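Local coordinates for protein 2-hydroxyisobutanoyl-CoA mutase large subunit (Aquincola tertiaricarbonis, PDB 4R3U) that forms, with a smaller cobalamin-binding subunit, a B12-dependent mutase that interconverts 2-hydroxyisobutyryl-CoA and (S)-3-hydroxybutyryl-CoA, and itself holds the acyl-CoA substrate, at residues W96-I101 / R398-I403; A210-E215 / I276-E281. All blocks are in the same frame, centred on the assembly; numbering follows the deposited sequence.

Interaction 1 (W96-I101 / R398-I403); sequences WTMRQI and RTQQII. With 3KK (S-{(3R,5R,9R)-1-[(2R,3S,4R,5R)-5-(6-amino-9H-purin-9-yl)-4-hydroxy-3-(phosphonooxy)tetrahydrofuran-2-yl]-3,5,9-trihydroxy-8,8-dimethyl-3,5-dioxido-10,14-dioxo-2,4,6-trioxa-11,15-diaza-3lambda~5~,5lambda~5~-diphosphaheptadecan-17-yl} 2-hydroxy-2-methylpropanethioate), chain F.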
ATOM      1  N   TRP A  96      -4.656  16.903   0.717  1.00 24.42           N
ATOM      2  CA  TRP A  96      -5.911  16.598   0.025  1.00 23.87           C
ATOM      3  C   TRP A  96      -7.012  16.394   1.098  1.00 26.26           C
ATOM      4  O   TRP A  96      -6.706  16.048   2.242  1.00 26.94           O
ATOM      5  CB  TRP A  96      -5.754  15.316  -0.860  1.00 21.90           C
ATOM      6  CG  TRP A  96      -5.372  14.085  -0.097  1.00 21.49           C
ATOM      7  CD1 TRP A  96      -6.219  13.176   0.469  1.00 23.09           C
ATOM      8  CD2 TRP A  96      -4.042  13.695   0.286  1.00 21.18           C
ATOM      9  NE1 TRP A  96      -5.497  12.221   1.161  1.00 22.31           N
ATOM     10  CE2 TRP A  96      -4.157  12.517   1.064  1.00 23.25           C
ATOM     11  CE3 TRP A  96      -2.753  14.199  -0.002  1.00 22.29           C
ATOM     12  CZ2 TRP A  96      -3.035  11.849   1.594  1.00 22.73           C
ATOM     13  CZ3 TRP A  96      -1.638  13.525   0.510  1.00 23.09           C
ATOM     14  CH2 TRP A  96      -1.783  12.364   1.292  1.00 22.86           C
ATOM     15  N   THR A  97      -8.270  16.610   0.737  1.00 22.70           N
ATOM     16  CA  THR A  97      -9.371  16.384   1.652  1.00 22.12           C
ATOM     17  C   THR A  97      -9.560  14.862   1.773  1.00 25.54           C
ATOM     18  O   THR A  97      -9.590  14.142   0.767  1.00 25.37           O
ATOM     19  CB  THR A  97     -10.653  17.087   1.168  1.00 26.69           C
ATOM     20  OG1 THR A  97     -10.379  18.451   0.839  1.00 35.61           O
ATOM     21  CG2 THR A  97     -11.736  17.100   2.219  1.00 24.21           C
ATOM     22  N   MET A  98      -9.608  14.378   3.012  1.00 21.27           N
ATOM     23  CA  MET A  98      -9.869  12.985   3.311  1.00 19.15           C
ATOM     24  C   MET A  98     -11.377  13.018   3.530  1.00 22.35           C
ATOM     25  O   MET A  98     -11.880  13.494   4.566  1.00 21.27           O
ATOM     26  CB  MET A  98      -9.077  12.540   4.541  1.00 20.49           C
ATOM     27  CG  MET A  98      -7.594  12.811   4.364  1.00 23.26           C
ATOM     28  SD  MET A  98      -6.570  12.073   5.620  1.00 25.77           S
ATOM     29  CE  MET A  98      -4.966  12.674   5.098  1.00 21.92           C
ATOM     30  N   ARG A  99     -12.083  12.700   2.435  1.00 20.27           N
ATOM     31  CA  ARG A  99     -13.530  12.811   2.313  1.00 20.66           C
ATOM     32  C   ARG A  99     -14.172  11.450   1.952  1.00 24.40           C
ATOM     33  O   ARG A  99     -14.246  11.058   0.775  1.00 21.94           O
ATOM     34  CB  ARG A  99     -13.831  13.882   1.268  1.00 19.36           C
ATOM     35  CG  ARG A  99     -15.295  14.233   1.148  1.00 26.76           C
ATOM     36  CD  ARG A  99     -15.595  15.019  -0.107  1.00 20.84           C
ATOM     37  NE  ARG A  99     -14.767  16.219  -0.243  1.00 23.72           N
ATOM     38  CZ  ARG A  99     -14.991  17.365   0.388  1.00 32.02           C
ATOM     39  NH1 ARG A  99     -16.011  17.481   1.227  1.00 27.37           N
ATOM     40  NH2 ARG A  99     -14.190  18.398   0.195  1.00 20.76           N
ATOM     41  N   GLN A 100     -14.638  10.745   3.009  1.00 22.77           N
ATOM     42  CA  GLN A 100     -15.263   9.433   2.953  1.00 21.50           C
ATOM     43  C   GLN A 100     -16.776   9.497   2.762  1.00 25.83           C
ATOM     44  O   GLN A 100     -17.463  10.254   3.466  1.00 27.36           O
ATOM     45  CB  GLN A 100     -14.933   8.635   4.228  1.00 21.67           C
ATOM     46  CG  GLN A 100     -13.461   8.333   4.418  1.00 14.41           C
ATOM     47  CD  GLN A 100     -12.867   7.505   3.317  1.00 21.18           C
ATOM     48  OE1 GLN A 100     -12.020   7.971   2.559  1.00 17.61           O
ATOM     49  NE2 GLN A 100     -13.272   6.251   3.224  1.00 19.24           N
ATOM     50  N   ILE A 101     -17.300   8.655   1.847  1.00 22.89           N
ATOM     51  CA  ILE A 101     -18.744   8.559   1.575  1.00 22.28           C
ATOM     52  C   ILE A 101     -19.447   7.994   2.816  1.00 24.88           C
ATOM     53  O   ILE A 101     -18.952   7.058   3.449  1.00 24.83           O
ATOM     54  CB  ILE A 101     -19.069   7.662   0.337  1.00 23.06           C
ATOM     55  CG1 ILE A 101     -18.477   8.147  -0.979  1.00 22.25           C
ATOM     56  CG2 ILE A 101     -20.527   7.405   0.233  1.00 20.76           C
ATOM     57  CD1 ILE A 101     -18.028   6.960  -1.855  1.00 18.24           C
ATOM     58  N   ARG A 398      -7.048   5.655   7.952  1.00 17.18           N
ATOM     59  CA  ARG A 398      -5.688   5.383   8.425  1.00 16.41           C
ATOM     60  C   ARG A 398      -4.721   5.229   7.255  1.00 18.34           C
ATOM     61  O   ARG A 398      -3.565   5.666   7.343  1.00 17.49           O
ATOM     62  CB  ARG A 398      -5.639   4.160   9.365  1.00 14.11           C
ATOM     63  CG  ARG A 398      -6.392   4.303  10.689  1.00 16.74           C
ATOM     64  CD  ARG A 398      -5.825   5.334  11.649  1.00 22.08           C
ATOM     65  NE  ARG A 398      -6.714   5.508  12.794  1.00 26.00           N
ATOM     66  CZ  ARG A 398      -7.612   6.487  12.918  1.00 36.55           C
ATOM     67  NH1 ARG A 398      -7.742   7.406  11.972  1.00 17.32           N
ATOM     68  NH2 ARG A 398      -8.383   6.553  13.994  1.00 21.90           N
ATOM     69  N   THR A 399      -5.222   4.645   6.146  1.00 15.95           N
ATOM     70  CA  THR A 399      -4.497   4.454   4.892  1.00 16.72           C
ATOM     71  C   THR A 399      -4.023   5.815   4.371  1.00 22.76           C
ATOM     72  O   THR A 399      -2.827   5.993   4.088  1.00 24.26           O
ATOM     73  CB  THR A 399      -5.391   3.712   3.857  1.00 18.97           C
ATOM     74  OG1 THR A 399      -5.847   2.474   4.427  1.00 16.09           O
ATOM     75  CG2 THR A 399      -4.679   3.447   2.537  1.00 13.00           C
ATOM     76  N   GLN A 400      -4.955   6.781   4.286  1.00 19.91           N
ATOM     77  CA  GLN A 400      -4.695   8.132   3.800  1.00 19.06           C
ATOM     78  C   GLN A 400      -3.694   8.851   4.715  1.00 19.73           C
ATOM     79  O   GLN A 400      -2.731   9.445   4.237  1.00 18.83           O
ATOM     80  CB  GLN A 400      -6.028   8.912   3.666  1.00 20.00           C
ATOM     81  CG  GLN A 400      -6.873   8.470   2.472  1.00 12.51           C
ATOM     82  CD  GLN A 400      -8.013   9.426   2.157  1.00 29.40           C
ATOM     83  OE1 GLN A 400      -7.802  10.596   1.802  1.00 30.28           O
ATOM     84  NE2 GLN A 400      -9.253   8.942   2.226  1.00 17.83           N
ATOM     85  N   GLN A 401      -3.943   8.787   6.033  1.00 17.06           N
ATOM     86  CA  GLN A 401      -3.139   9.396   7.114  1.00 16.22           C
ATOM     87  C   GLN A 401      -1.708   8.863   7.165  1.00 20.82           C
ATOM     88  O   GLN A 401      -0.830   9.635   7.468  1.00 22.04           O
ATOM     89  CB  GLN A 401      -3.843   9.237   8.458  1.00 15.59           C
ATOM     90  CG  GLN A 401      -5.199   9.969   8.480  1.00 13.97           C
ATOM     91  CD  GLN A 401      -6.172   9.387   9.481  1.00 30.00           C
ATOM     92  OE1 GLN A 401      -5.962   8.312  10.073  1.00 30.23           O
ATOM     93  NE2 GLN A 401      -7.273  10.078   9.679  1.00 17.06           N
ATOM     94  N   ILE A 402      -1.472   7.572   6.821  1.00 18.89           N
ATOM     95  CA  ILE A 402      -0.145   6.971   6.733  1.00 19.23           C
ATOM     96  C   ILE A 402       0.614   7.540   5.524  1.00 22.72           C
ATOM     97  O   ILE A 402       1.800   7.868   5.642  1.00 23.51           O
ATOM     98  CB  ILE A 402      -0.224   5.400   6.771  1.00 21.30           C
ATOM     99  CG1 ILE A 402      -0.303   4.922   8.253  1.00 21.87           C
ATOM    100  CG2 ILE A 402       0.972   4.717   6.057  1.00 19.51           C
ATOM    101  CD1 ILE A 402      -0.961   3.681   8.473  1.00 22.11           C
ATOM    102  N   ILE A 403      -0.067   7.645   4.358  1.00 19.76           N
ATOM    103  CA  ILE A 403       0.497   8.199   3.132  1.00 18.27           C
ATOM    104  C   ILE A 403       0.853   9.660   3.367  1.00 24.18           C
ATOM    105  O   ILE A 403       1.946  10.098   3.006  1.00 26.42           O
ATOM    106  CB  ILE A 403      -0.450   7.975   1.919  1.00 19.80           C
ATOM    107  CG1 ILE A 403      -0.556   6.492   1.572  1.00 18.76           C
ATOM    108  CG2 ILE A 403      -0.006   8.780   0.671  1.00 23.09           C
ATOM    109  CD1 ILE A 403      -1.662   6.180   0.653  1.00 26.84           C
TER
HETATM  110  C4  3KK F 802     -21.831   6.660  -6.433  0.50  6.91           C
HETATM  111  C3  3KK F 802     -20.461   6.906  -5.808  0.50 12.48           C
HETATM  112  C2  3KK F 802     -19.438   5.923  -6.372  0.50 14.70           C
HETATM  113  O3  3KK F 802     -20.588   6.692  -4.413  0.50 11.40           O
HETATM  114  C1  3KK F 802     -19.961   8.338  -6.039  0.50 19.36           C
HETATM  115  O1  3KK F 802     -20.098   8.921  -7.116  0.50 19.20           O
HETATM  116  S1P 3KK F 802     -19.181   9.036  -4.621  0.50 26.37           S
HETATM  117  C2P 3KK F 802     -18.746  10.711  -5.167  0.50 22.78           C
HETATM  118  C3P 3KK F 802     -18.324  11.549  -3.986  0.50 22.35           C
HETATM  119  N4P 3KK F 802     -17.895  12.847  -4.488  0.50 20.57           N
HETATM  120  C5P 3KK F 802     -17.056  13.633  -3.807  0.50 21.79           C
HETATM  121  O5P 3KK F 802     -16.581  13.355  -2.701  0.50 21.65           O
HETATM  122  C6P 3KK F 802     -16.733  14.939  -4.539  0.50 24.04           C
HETATM  123  C7P 3KK F 802     -15.885  15.880  -3.697  0.50 26.92           C
HETATM  124  N8P 3KK F 802     -15.521  17.069  -4.477  0.50 28.88           N
HETATM  125  C9P 3KK F 802     -14.942  18.131  -3.895  0.50 28.49           C
HETATM  126  O9P 3KK F 802     -14.713  18.180  -2.685  0.50 29.02           O
HETATM  127  CAP 3KK F 802     -14.679  19.358  -4.816  0.50 27.59           C
HETATM  128  OAP 3KK F 802     -15.730  19.540  -5.789  0.50 27.43           O
HETATM  129  CBP 3KK F 802     -13.230  19.498  -5.395  0.50 27.99           C
HETATM  130  CDP 3KK F 802     -13.071  20.864  -6.079  0.50 26.17           C
HETATM  131  CEP 3KK F 802     -12.931  18.414  -6.437  0.50 28.00           C
HETATM  132  CCP 3KK F 802     -12.170  19.440  -4.274  0.50 29.25           C
HETATM  133  O6A 3KK F 802     -12.523  20.398  -3.260  0.50 28.82           O
HETATM  134  P2A 3KK F 802     -11.958  20.399  -1.782  0.50 29.74           P
HETATM  135  O4A 3KK F 802     -11.949  19.028  -1.251  0.50 28.43           O
HETATM  136  O5A 3KK F 802     -12.691  21.448  -1.032  0.50 33.02           O
HETATM  137  O3A 3KK F 802     -10.417  20.831  -2.056  0.50 33.55           O
HETATM  138  P1A 3KK F 802      -9.866  22.278  -2.605  0.50 33.76           P
HETATM  139  O1A 3KK F 802     -10.930  23.085  -3.259  0.50 34.58           O
HETATM  140  O2A 3KK F 802      -8.630  22.010  -3.359  0.50 32.48           O
HETATM  141  O5B 3KK F 802      -9.452  22.893  -1.155  0.50 33.39           O
HETATM  142  C5B 3KK F 802     -10.339  23.690  -0.340  0.50 34.44           C
HETATM  143  C4B 3KK F 802      -9.755  25.102  -0.148  0.50 36.96           C
HETATM  144  O4B 3KK F 802      -8.342  25.061   0.221  0.50 38.51           O
HETATM  145  C3B 3KK F 802      -9.847  25.915  -1.435  0.50 38.73           C
HETATM  146  O3B 3KK F 802     -10.147  27.286  -1.078  0.50 44.84           O
HETATM  147  P3B 3KK F 802     -11.561  27.998  -1.399  0.50 43.89           P
HETATM  148  O8A 3KK F 802     -11.631  27.918  -2.875  0.50 39.49           O
HETATM  149  O7A 3KK F 802     -12.529  27.170  -0.650  0.50 45.33           O
HETATM  150  O9A 3KK F 802     -11.349  29.356  -0.841  0.50 47.76           O
HETATM  151  C2B 3KK F 802      -8.453  25.802  -2.024  0.50 35.54           C
HETATM  152  O2B 3KK F 802      -8.135  26.914  -2.870  0.50 35.58           O
HETATM  153  C1B 3KK F 802      -7.585  25.773  -0.782  0.50 38.06           C
HETATM  154  N9A 3KK F 802      -6.293  25.057  -1.004  0.50 42.50           N
HETATM  155  C8A 3KK F 802      -6.087  23.774  -1.295  0.50 42.80           C
HETATM  156  N7A 3KK F 802      -4.777  23.579  -1.411  0.50 44.40           N
HETATM  157  C5A 3KK F 802      -4.156  24.739  -1.168  0.50 46.16           C
HETATM  158  C4A 3KK F 802      -5.108  25.658  -0.907  0.50 45.41           C
HETATM  159  N3A 3KK F 802      -4.787  26.946  -0.618  0.50 44.89           N
HETATM  160  C2A 3KK F 802      -3.434  27.351  -0.568  0.50 45.91           C
HETATM  161  N1A 3KK F 802      -2.465  26.346  -0.845  0.50 46.88           N
HETATM  162  C6A 3KK F 802      -2.852  25.089  -1.149  0.50 45.41           C
HETATM  163  N6A 3KK F 802      -1.954  24.139  -1.416  0.50 43.70           N
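With chi1 at 60°, Trp96 sets its CG between its own backbone N and carbonyl carbon, and this swings the indole toward Gln400, whose side chain runs out extended from helix 390-405 (chi2 -167°) to meet it. The two flat groups lie nearly coplanar. Trp96 NE1 donates to Gln400 OE1 at 2.9 Å, in the plane of the indole and on a lone pair of the carbonyl, although the bend at the hydrogen, 135°, is appreciable. At the far end of the ring system, Trp96 CH2 rests 4.0 Å from Ile403 CG2, one helical turn further along.

Met98 slides past Gln400 in the opposite direction. Its CG sits 3.4 Å from Gln400 OE1, and its sulfur, SD, reaches the aliphatic part of the next residue, 3.8 Å from Gln401 CG. The amide of Gln400 is thus held at both ends: the oxygen by the indole, the NE2 by a hydrogen bond to Thr378 OG1. Gln100 folds back beside it, but its own NE2 is spent on the carbonyl oxygen of Thr378.

Side chains alternate along the strand, and Thr97 and Arg99 face the other way, onto the bound acyl-CoA. Arg99 NH2 donates to phosphate oxygen O4A of 3KK over 2.7 Å, in the guanidinium plane, while O9P of the pantetheine lies over one face of the same group. Thr97 OG1 is 2.7 Å from that O4A. Further down, Ile101 CD1 comes within 3.6 Å of O3, the substrate hydroxyl. One strand therefore packs outward on a helix and inward on the CoA chain, as in the substrate-threaded TIM barrel of the methylmalonyl-CoA mutase family.

Interaction 2 (A210-E215 / I276-E281); sequences ADILKE and ITYVNE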
ATOM      1  N   ALA A 210     -24.087  16.504  -9.881  1.00 24.24           N
ATOM      2  CA  ALA A 210     -24.885  17.111 -10.962  1.00 24.21           C
ATOM      3  C   ALA A 210     -24.703  16.658 -12.435  1.00 28.37           C
ATOM      4  O   ALA A 210     -25.654  16.739 -13.213  1.00 28.42           O
ATOM      5  CB  ALA A 210     -24.853  18.629 -10.846  1.00 25.00           C
ATOM      6  N   ASP A 211     -23.502  16.212 -12.817  1.00 26.22           N
ATOM      7  CA  ASP A 211     -23.161  15.758 -14.183  1.00 26.19           C
ATOM      8  C   ASP A 211     -24.112  14.698 -14.699  1.00 25.26           C
ATOM      9  O   ASP A 211     -23.996  13.530 -14.348  1.00 21.52           O
ATOM     10  CB  ASP A 211     -21.691  15.250 -14.262  1.00 26.70           C
ATOM     11  CG  ASP A 211     -21.187  14.827 -15.631  1.00 27.43           C
ATOM     12  OD1 ASP A 211     -21.995  14.823 -16.604  1.00 28.20           O
ATOM     13  OD2 ASP A 211     -20.008  14.467 -15.730  1.00 31.76           O
ATOM     14  N   ILE A 212     -25.023  15.120 -15.567  1.00 23.60           N
ATOM     15  CA  ILE A 212     -26.026  14.236 -16.169  1.00 23.03           C
ATOM     16  C   ILE A 212     -25.539  13.473 -17.407  1.00 25.94           C
ATOM     17  O   ILE A 212     -25.984  12.360 -17.651  1.00 27.17           O
ATOM     18  CB  ILE A 212     -27.372  14.962 -16.368  1.00 26.84           C
ATOM     19  CG1 ILE A 212     -28.549  13.987 -16.400  1.00 26.49           C
ATOM     20  CG2 ILE A 212     -27.352  15.927 -17.579  1.00 30.06           C
ATOM     21  CD1 ILE A 212     -28.977  13.472 -15.063  1.00 26.12           C
ATOM     22  N   LEU A 213     -24.607  14.034 -18.159  1.00 22.01           N
ATOM     23  CA  LEU A 213     -24.088  13.374 -19.359  1.00 21.11           C
ATOM     24  C   LEU A 213     -23.480  12.002 -19.046  1.00 27.73           C
ATOM     25  O   LEU A 213     -23.767  11.018 -19.744  1.00 29.94           O
ATOM     26  CB  LEU A 213     -23.161  14.317 -20.171  1.00 20.24           C
ATOM     27  CG  LEU A 213     -23.836  15.660 -20.672  1.00 22.99           C
ATOM     28  CD1 LEU A 213     -22.840  16.620 -21.248  1.00 23.10           C
ATOM     29  CD2 LEU A 213     -24.947  15.421 -21.659  1.00 20.78           C
ATOM     30  N   LYS A 214     -22.788  11.903 -17.907  1.00 23.11           N
ATOM     31  CA  LYS A 214     -22.176  10.661 -17.471  1.00 22.50           C
ATOM     32  C   LYS A 214     -23.208   9.671 -16.954  1.00 28.18           C
ATOM     33  O   LYS A 214     -22.909   8.491 -16.847  1.00 28.20           O
ATOM     34  CB  LYS A 214     -21.042  10.938 -16.456  1.00 24.72           C
ATOM     35  CG  LYS A 214     -21.470  11.484 -15.110  1.00 21.03           C
ATOM     36  CD  LYS A 214     -21.655  10.414 -14.051  1.00 12.27           C
ATOM     37  CE  LYS A 214     -21.773  11.063 -12.692  1.00 22.47           C
ATOM     38  NZ  LYS A 214     -23.089  11.750 -12.465  1.00 14.37           N
ATOM     39  N   GLU A 215     -24.419  10.157 -16.606  1.00 26.18           N
ATOM     40  CA  GLU A 215     -25.548   9.331 -16.144  1.00 24.65           C
ATOM     41  C   GLU A 215     -26.115   8.555 -17.326  1.00 28.14           C
ATOM     42  O   GLU A 215     -26.346   7.358 -17.210  1.00 27.79           O
ATOM     43  CB  GLU A 215     -26.627  10.207 -15.489  1.00 25.52           C
ATOM     44  CG  GLU A 215     -26.218  10.771 -14.121  1.00 26.70           C
ATOM     45  CD  GLU A 215     -25.836   9.728 -13.091  1.00 24.92           C
ATOM     46  OE1 GLU A 215     -26.409   8.623 -13.132  1.00 28.46           O
ATOM     47  OE2 GLU A 215     -24.894   9.972 -12.310  1.00 36.78           O
ATOM     48  N   ILE A 276     -16.727  19.863 -22.542  1.00 29.11           N
ATOM     49  CA  ILE A 276     -16.910  20.709 -23.718  1.00 29.38           C
ATOM     50  C   ILE A 276     -18.396  21.068 -23.936  1.00 35.36           C
ATOM     51  O   ILE A 276     -18.719  22.244 -24.096  1.00 35.51           O
ATOM     52  CB  ILE A 276     -16.214  20.086 -24.958  1.00 30.83           C
ATOM     53  CG1 ILE A 276     -14.684  20.220 -24.824  1.00 28.29           C
ATOM     54  CG2 ILE A 276     -16.767  20.700 -26.301  1.00 31.62           C
ATOM     55  CD1 ILE A 276     -13.885  19.119 -25.540  1.00 24.92           C
ATOM     56  N   THR A 277     -19.286  20.062 -23.851  1.00 33.64           N
ATOM     57  CA  THR A 277     -20.737  20.213 -24.000  1.00 33.98           C
ATOM     58  C   THR A 277     -21.274  21.222 -22.981  1.00 39.93           C
ATOM     59  O   THR A 277     -22.018  22.129 -23.361  1.00 44.15           O
ATOM     60  CB  THR A 277     -21.399  18.842 -23.897  1.00 38.81           C
ATOM     61  OG1 THR A 277     -20.675  17.935 -24.716  1.00 42.13           O
ATOM     62  CG2 THR A 277     -22.858  18.848 -24.301  1.00 37.21           C
ATOM     63  N   TYR A 278     -20.863  21.083 -21.710  1.00 34.59           N
ATOM     64  CA  TYR A 278     -21.258  21.928 -20.580  1.00 33.43           C
ATOM     65  C   TYR A 278     -20.821  23.370 -20.733  1.00 37.53           C
ATOM     66  O   TYR A 278     -21.639  24.269 -20.527  1.00 39.89           O
ATOM     67  CB  TYR A 278     -20.757  21.328 -19.241  1.00 33.20           C
ATOM     68  CG  TYR A 278     -21.484  20.071 -18.776  1.00 32.04           C
ATOM     69  CD1 TYR A 278     -22.878  19.975 -18.848  1.00 34.29           C
ATOM     70  CD2 TYR A 278     -20.789  19.017 -18.184  1.00 30.52           C
ATOM     71  CE1 TYR A 278     -23.551  18.843 -18.395  1.00 33.91           C
ATOM     72  CE2 TYR A 278     -21.451  17.870 -17.737  1.00 29.71           C
ATOM     73  CZ  TYR A 278     -22.837  17.799 -17.821  1.00 37.12           C
ATOM     74  OH  TYR A 278     -23.530  16.699 -17.371  1.00 35.58           O
ATOM     75  N   VAL A 279     -19.558  23.598 -21.117  1.00 32.94           N
ATOM     76  CA  VAL A 279     -18.986  24.931 -21.313  1.00 33.98           C
ATOM     77  C   VAL A 279     -19.721  25.671 -22.418  1.00 38.84           C
ATOM     78  O   VAL A 279     -20.034  26.863 -22.263  1.00 39.50           O
ATOM     79  CB  VAL A 279     -17.452  24.896 -21.555  1.00 37.98           C
ATOM     80  CG1 VAL A 279     -16.896  26.309 -21.781  1.00 39.04           C
ATOM     81  CG2 VAL A 279     -16.735  24.222 -20.392  1.00 35.86           C
ATOM     82  N   ASN A 280     -20.031  24.952 -23.519  1.00 35.02           N
ATOM     83  CA  ASN A 280     -20.786  25.497 -24.658  1.00 35.74           C
ATOM     84  C   ASN A 280     -22.199  25.928 -24.235  1.00 41.18           C
ATOM     85  O   ASN A 280     -22.644  27.012 -24.612  1.00 42.30           O
ATOM     86  CB  ASN A 280     -20.854  24.485 -25.800  1.00 34.64           C
ATOM     87  CG  ASN A 280     -19.551  24.261 -26.541  1.00 54.20           C
ATOM     88  OD1 ASN A 280     -18.734  25.162 -26.725  1.00 48.53           O
ATOM     89  ND2 ASN A 280     -19.358  23.057 -27.048  1.00 46.82           N
ATOM     90  N   GLU A 281     -22.878  25.097 -23.422  1.00 37.41           N
ATOM     91  CA  GLU A 281     -24.219  25.366 -22.913  1.00 37.60           C
ATOM     92  C   GLU A 281     -24.272  26.570 -21.993  1.00 40.20           C
ATOM     93  O   GLU A 281     -25.223  27.350 -22.082  1.00 41.11           O
ATOM     94  CB  GLU A 281     -24.805  24.120 -22.218  1.00 37.67           C
ATOM     95  CG  GLU A 281     -25.748  23.290 -23.070  1.00 48.62           C
ATOM     96  CD  GLU A 281     -26.435  23.975 -24.226  1.00 60.50           C
ATOM     97  OE1 GLU A 281     -25.863  23.963 -25.339  1.00 77.08           O
ATOM     98  OE2 GLU A 281     -27.533  24.535 -24.017  1.00 47.21           O
TER
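Leu213 lays its CD1 methyl over one face of the Tyr278 ring, 3.8 Å from the centroid and 20° off the ring normal, a CH-pi contact offset toward the hydroxyl-bearing side of the rim. The contact joins two elements of the TIM barrel: the turn that follows strand 206-208 and enters helix 213-219, and the outer helix 264-283. The same methyl also touches Thr277, with CD1 3.7 Å from Thr277 CB, and Ile447 and Ile450 of helix 446-451 close in on Leu213.

The phenol points its hydroxyl into the start of the shorter helix. Tyr278 OH donates to Asp211 OD1, a short 2.5 Å bond, with the carboxylate turned nearly perpendicular to the ring. Ile212 N comes in near the ring plane and gives the hydroxyl a second, weak bond of 2.8 Å, bent to 116°. A phenylalanine here, lacking the hydroxyl, would probably leave Asp211 OD1 with Lys214 N but no partner on its other face, and Ile212 N without its weak acceptor, so that the turn is less firmly tied to helix 264-283.

Asp211 has its CG anti to the backbone N (chi1 -177°), which brings the carboxylate back over the helix start, where it acts as a cap. Its other oxygen, OD2, takes a hydrogen bond from Ser253 N, tying the turn to strand 252-253. Lys214 folds over the turn as well, its NZ bonded to the carbonyl O of Asp211 and in a salt bridge with Glu215. At Asp211 OD1 two donors arrive from opposite faces of the carboxylate: Tyr278 OH on one, and on the other Lys214 N, at 3.3 Å.

In the fold
Interaction 1 and interaction 2 lie on opposite sides of the chain's centre, their own centres 29 Å apart and their nearest atoms about 12 Å apart, without touching. Along the sequence the order is 96-101, 210-215, 276-281, 398-403, so interaction 2 is nested inside the loop that interaction 1 closes. Both belong to the same parallel barrel: strand 97-102 is in its sheet, and 210-215 leaves strand 206-208 of that sheet, while helices 390-405 and 264-283 pack outside it. Interaction 1 holds a strand that touches the acyl-CoA directly; interaction 2 joins a turn just beyond Gln209, itself a substrate-binding residue, to helix 264-283, with the side chain of Asp211 about 10 Å from the bound acyl-CoA.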